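PDB 3BQG: peptide methionine sulfoxide reductase msrA/msrB from Neisseria meningitidis, which reduces the S epimer of methionine sulfoxide back to methionine through its central MsrA domain. Local coordinates for residues Met1-Ile6 against Lys58-Ala63. The protein carries 1 engineered substitution. Numbering follows the deposited sequence.
Sequences MNTRTI and KVTYDA
With CG set between its backbone N and carbonyl carbon (chi1 57°), the Tyr61 side chain swings over Arg4 of the adjacent strand, which lies across one face of the ring through CA, while Arg4 CB sits 3.5 Å from Tyr61 CZ. Arg4 CG turns beside its own backbone N (chi1 -79°), and the extended chain runs on past Ala63, Arg4 CD to Ala63 CB 3.5 Å; the guanidinium plane is inclined 51° to the phenol. The tyrosine hydroxyl donates to a water that in turn donates to Thr5 O, tying the ring end back to the neighbouring strand. Beside it, Ile6 CG2 approaches the ring obliquely at CE2, and Leu68 and Ile71 of helix 68-78 cover both residues. On the other face Thr5 OG1 and Thr60 OG1 are joined by a long 3.3 Å hydrogen bond, and Thr5 CG2 presses tightly on Lys58 CG. Near the chain start, Met1 SD lies against Asp62 OD2, whose partner oxygen OD1 accepts from Asp64 N. Paired N-H...O bonds link Arg4 with Tyr61 and Ile6 with Val59. The antiparallel pair joins two central strands of the mixed sheet: its polar threonine face contrasts with one that turns from apolar at Ile6, Val59 and the Tyr61 ring to exposed and charged at Arg4, where the water gives the phenol hydroxyl an acceptor and Thr5 O a donor.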
ATOM      1  N   MET A   1      14.397  15.859  -9.305  1.00 46.10           N
ATOM      2  CA  MET A   1      14.719  14.422  -9.531  1.00 46.54           C
ATOM      3  C   MET A   1      13.599  13.724 -10.285  1.00 46.24           C
ATOM      4  O   MET A   1      12.465  14.209 -10.326  1.00 47.25           O
ATOM      5  CB  MET A   1      14.932  13.705  -8.197  1.00 48.26           C
ATOM      6  CG  MET A   1      13.726  13.754  -7.277  1.00 47.88           C
ATOM      7  SD  MET A   1      13.829  12.548  -5.946  1.00 48.77           S
ATOM      8  CE  MET A   1      15.063  13.305  -4.881  1.00 47.54           C
ATOM      9  N   ASN A   2      13.919  12.577 -10.875  1.00 44.36           N
ATOM     10  CA  ASN A   2      12.932  11.812 -11.619  1.00 43.87           C
ATOM     11  C   ASN A   2      12.160  10.918 -10.659  1.00 41.23           C
ATOM     12  O   ASN A   2      12.656   9.884 -10.219  1.00 42.09           O
ATOM     13  CB  ASN A   2      13.620  10.966 -12.691  1.00 46.09           C
ATOM     14  CG  ASN A   2      14.505  11.793 -13.605  1.00 49.63           C
ATOM     15  OD1 ASN A   2      14.045  12.744 -14.238  1.00 51.22           O
ATOM     16  ND2 ASN A   2      15.788  11.440 -13.671  1.00 50.95           N
ATOM     17  N   THR A   3      10.942  11.328 -10.329  1.00 38.37           N
ATOM     18  CA  THR A   3      10.116  10.557  -9.416  1.00 34.30           C
ATOM     19  C   THR A   3       9.017   9.794 -10.145  1.00 32.35           C
ATOM     20  O   THR A   3       8.631  10.142 -11.262  1.00 30.47           O
ATOM     21  CB  THR A   3       9.451  11.465  -8.357  1.00 34.01           C
ATOM     22  OG1 THR A   3       8.512  12.341  -8.992  1.00 34.15           O
ATOM     23  CG2 THR A   3      10.499  12.291  -7.632  1.00 33.78           C
ATOM     24  N   ARG A   4       8.537   8.741  -9.495  1.00 31.30           N
ATOM     25  CA  ARG A   4       7.460   7.908 -10.014  1.00 29.51           C
ATOM     26  C   ARG A   4       6.549   7.613  -8.833  1.00 26.55           C
ATOM     27  O   ARG A   4       6.980   7.688  -7.679  1.00 23.67           O
ATOM     28  CB  ARG A   4       8.004   6.596 -10.571  1.00 32.89           C
ATOM     29  CG  ARG A   4       8.623   6.694 -11.942  1.00 37.63           C
ATOM     30  CD  ARG A   4       9.649   5.598 -12.085  1.00 43.55           C
ATOM     31  NE  ARG A   4      10.056   5.365 -13.464  1.00 49.16           N
ATOM     32  CZ  ARG A   4      11.074   4.585 -13.813  1.00 50.99           C
ATOM     33  NH1 ARG A   4      11.374   4.419 -15.093  1.00 52.46           N
ATOM     34  NH2 ARG A   4      11.803   3.982 -12.879  1.00 52.50           N
ATOM     35  N   THR A   5       5.300   7.266  -9.120  1.00 24.58           N
ATOM     36  CA  THR A   5       4.338   6.974  -8.070  1.00 22.67           C
ATOM     37  C   THR A   5       3.630   5.644  -8.281  1.00 20.29           C
ATOM     38  O   THR A   5       3.389   5.230  -9.413  1.00 20.40           O
ATOM     39  CB  THR A   5       3.273   8.085  -7.981  1.00 24.70           C
ATOM     40  OG1 THR A   5       3.907   9.320  -7.625  1.00 24.73           O
ATOM     41  CG2 THR A   5       2.214   7.743  -6.930  1.00 24.52           C
ATOM     42  N   ILE A   6       3.317   4.974  -7.177  1.00 18.06           N
ATOM     43  CA  ILE A   6       2.607   3.703  -7.214  1.00 16.77           C
ATOM     44  C   ILE A   6       1.681   3.693  -5.998  1.00 16.76           C
ATOM     45  O   ILE A   6       2.004   4.266  -4.953  1.00 16.04           O
ATOM     46  CB  ILE A   6       3.597   2.490  -7.201  1.00 14.88           C
ATOM     47  CG1 ILE A   6       2.840   1.191  -7.486  1.00 13.30           C
ATOM     48  CG2 ILE A   6       4.309   2.390  -5.862  1.00 15.18           C
ATOM     49  CD1 ILE A   6       2.166   1.157  -8.837  1.00 10.77           C
ATOM     50  N   LYS A  58      -0.207   6.191  -1.265  1.00 16.79           N
ATOM     51  CA  LYS A  58       0.348   6.657  -2.530  1.00 17.84           C
ATOM     52  C   LYS A  58       1.836   6.876  -2.270  1.00 16.82           C
ATOM     53  O   LYS A  58       2.214   7.788  -1.536  1.00 16.50           O
ATOM     54  CB  LYS A  58      -0.320   7.975  -2.948  1.00 18.71           C
ATOM     55  CG  LYS A  58       0.253   8.616  -4.211  1.00 21.13           C
ATOM     56  CD  LYS A  58      -0.508   9.891  -4.589  1.00 23.45           C
ATOM     57  CE  LYS A  58      -0.249  11.039  -3.619  1.00 27.84           C
ATOM     58  NZ  LYS A  58       1.103  11.674  -3.794  1.00 31.66           N
ATOM     59  N   VAL A  59       2.674   6.037  -2.869  1.00 17.63           N
ATOM     60  CA  VAL A  59       4.115   6.123  -2.671  1.00 17.18           C
ATOM     61  C   VAL A  59       4.844   6.786  -3.830  1.00 18.19           C
ATOM     62  O   VAL A  59       4.740   6.345  -4.971  1.00 18.04           O
ATOM     63  CB  VAL A  59       4.730   4.716  -2.462  1.00 16.87           C
ATOM     64  CG1 VAL A  59       6.239   4.827  -2.235  1.00 16.40           C
ATOM     65  CG2 VAL A  59       4.054   4.028  -1.279  1.00 16.01           C
ATOM     66  N   THR A  60       5.581   7.849  -3.522  1.00 19.19           N
ATOM     67  CA  THR A  60       6.362   8.570  -4.518  1.00 19.18           C
ATOM     68  C   THR A  60       7.819   8.248  -4.217  1.00 19.60           C
ATOM     69  O   THR A  60       8.291   8.464  -3.102  1.00 18.95           O
ATOM     70  CB  THR A  60       6.143  10.095  -4.421  1.00 21.06           C
ATOM     71  OG1 THR A  60       4.762  10.393  -4.671  1.00 20.86           O
ATOM     72  CG2 THR A  60       7.010  10.831  -5.441  1.00 19.24           C
ATOM     73  N   TYR A  61       8.527   7.723  -5.207  1.00 19.46           N
ATOM     74  CA  TYR A  61       9.920   7.357  -5.004  1.00 20.84           C
ATOM     75  C   TYR A  61      10.863   7.946  -6.042  1.00 22.64           C
ATOM     76  O   TYR A  61      10.443   8.386  -7.112  1.00 22.60           O
ATOM     77  CB  TYR A  61      10.052   5.826  -4.978  1.00 19.96           C
ATOM     78  CG  TYR A  61       9.520   5.130  -6.215  1.00 18.84           C
ATOM     79  CD1 TYR A  61      10.383   4.701  -7.232  1.00 19.50           C
ATOM     80  CD2 TYR A  61       8.153   4.906  -6.375  1.00 17.37           C
ATOM     81  CE1 TYR A  61       9.891   4.065  -8.376  1.00 17.46           C
ATOM     82  CE2 TYR A  61       7.651   4.273  -7.511  1.00 15.86           C
ATOM     83  CZ  TYR A  61       8.525   3.855  -8.510  1.00 18.70           C
ATOM     84  OH  TYR A  61       8.022   3.228  -9.632  1.00 16.75           O
ATOM     85  N   ASP A  62      12.146   7.963  -5.697  1.00 25.79           N
ATOM     86  CA  ASP A  62      13.186   8.481  -6.577  1.00 27.54           C
ATOM     87  C   ASP A  62      13.480   7.395  -7.602  1.00 28.19           C
ATOM     88  O   ASP A  62      14.093   6.377  -7.281  1.00 27.44           O
ATOM     89  CB  ASP A  62      14.451   8.787  -5.769  1.00 28.62           C
ATOM     90  CG  ASP A  62      15.520   9.480  -6.595  1.00 29.87           C
ATOM     91  OD1 ASP A  62      15.725   9.078  -7.763  1.00 27.27           O
ATOM     92  OD2 ASP A  62      16.163  10.418  -6.067  1.00 28.58           O
ATOM     93  N   ALA A  63      13.033   7.617  -8.834  1.00 30.21           N
ATOM     94  CA  ALA A  63      13.224   6.653  -9.912  1.00 32.15           C
ATOM     95  C   ALA A  63      14.687   6.286 -10.141  1.00 33.58           C
ATOM     96  O   ALA A  63      14.985   5.240 -10.721  1.00 34.48           O
ATOM     97  CB  ALA A  63      12.609   7.193 -11.202  1.00 32.30           C
TER
HETATM   98  O   HOH W   1       5.461   3.556 -10.243  1.00 23.05           O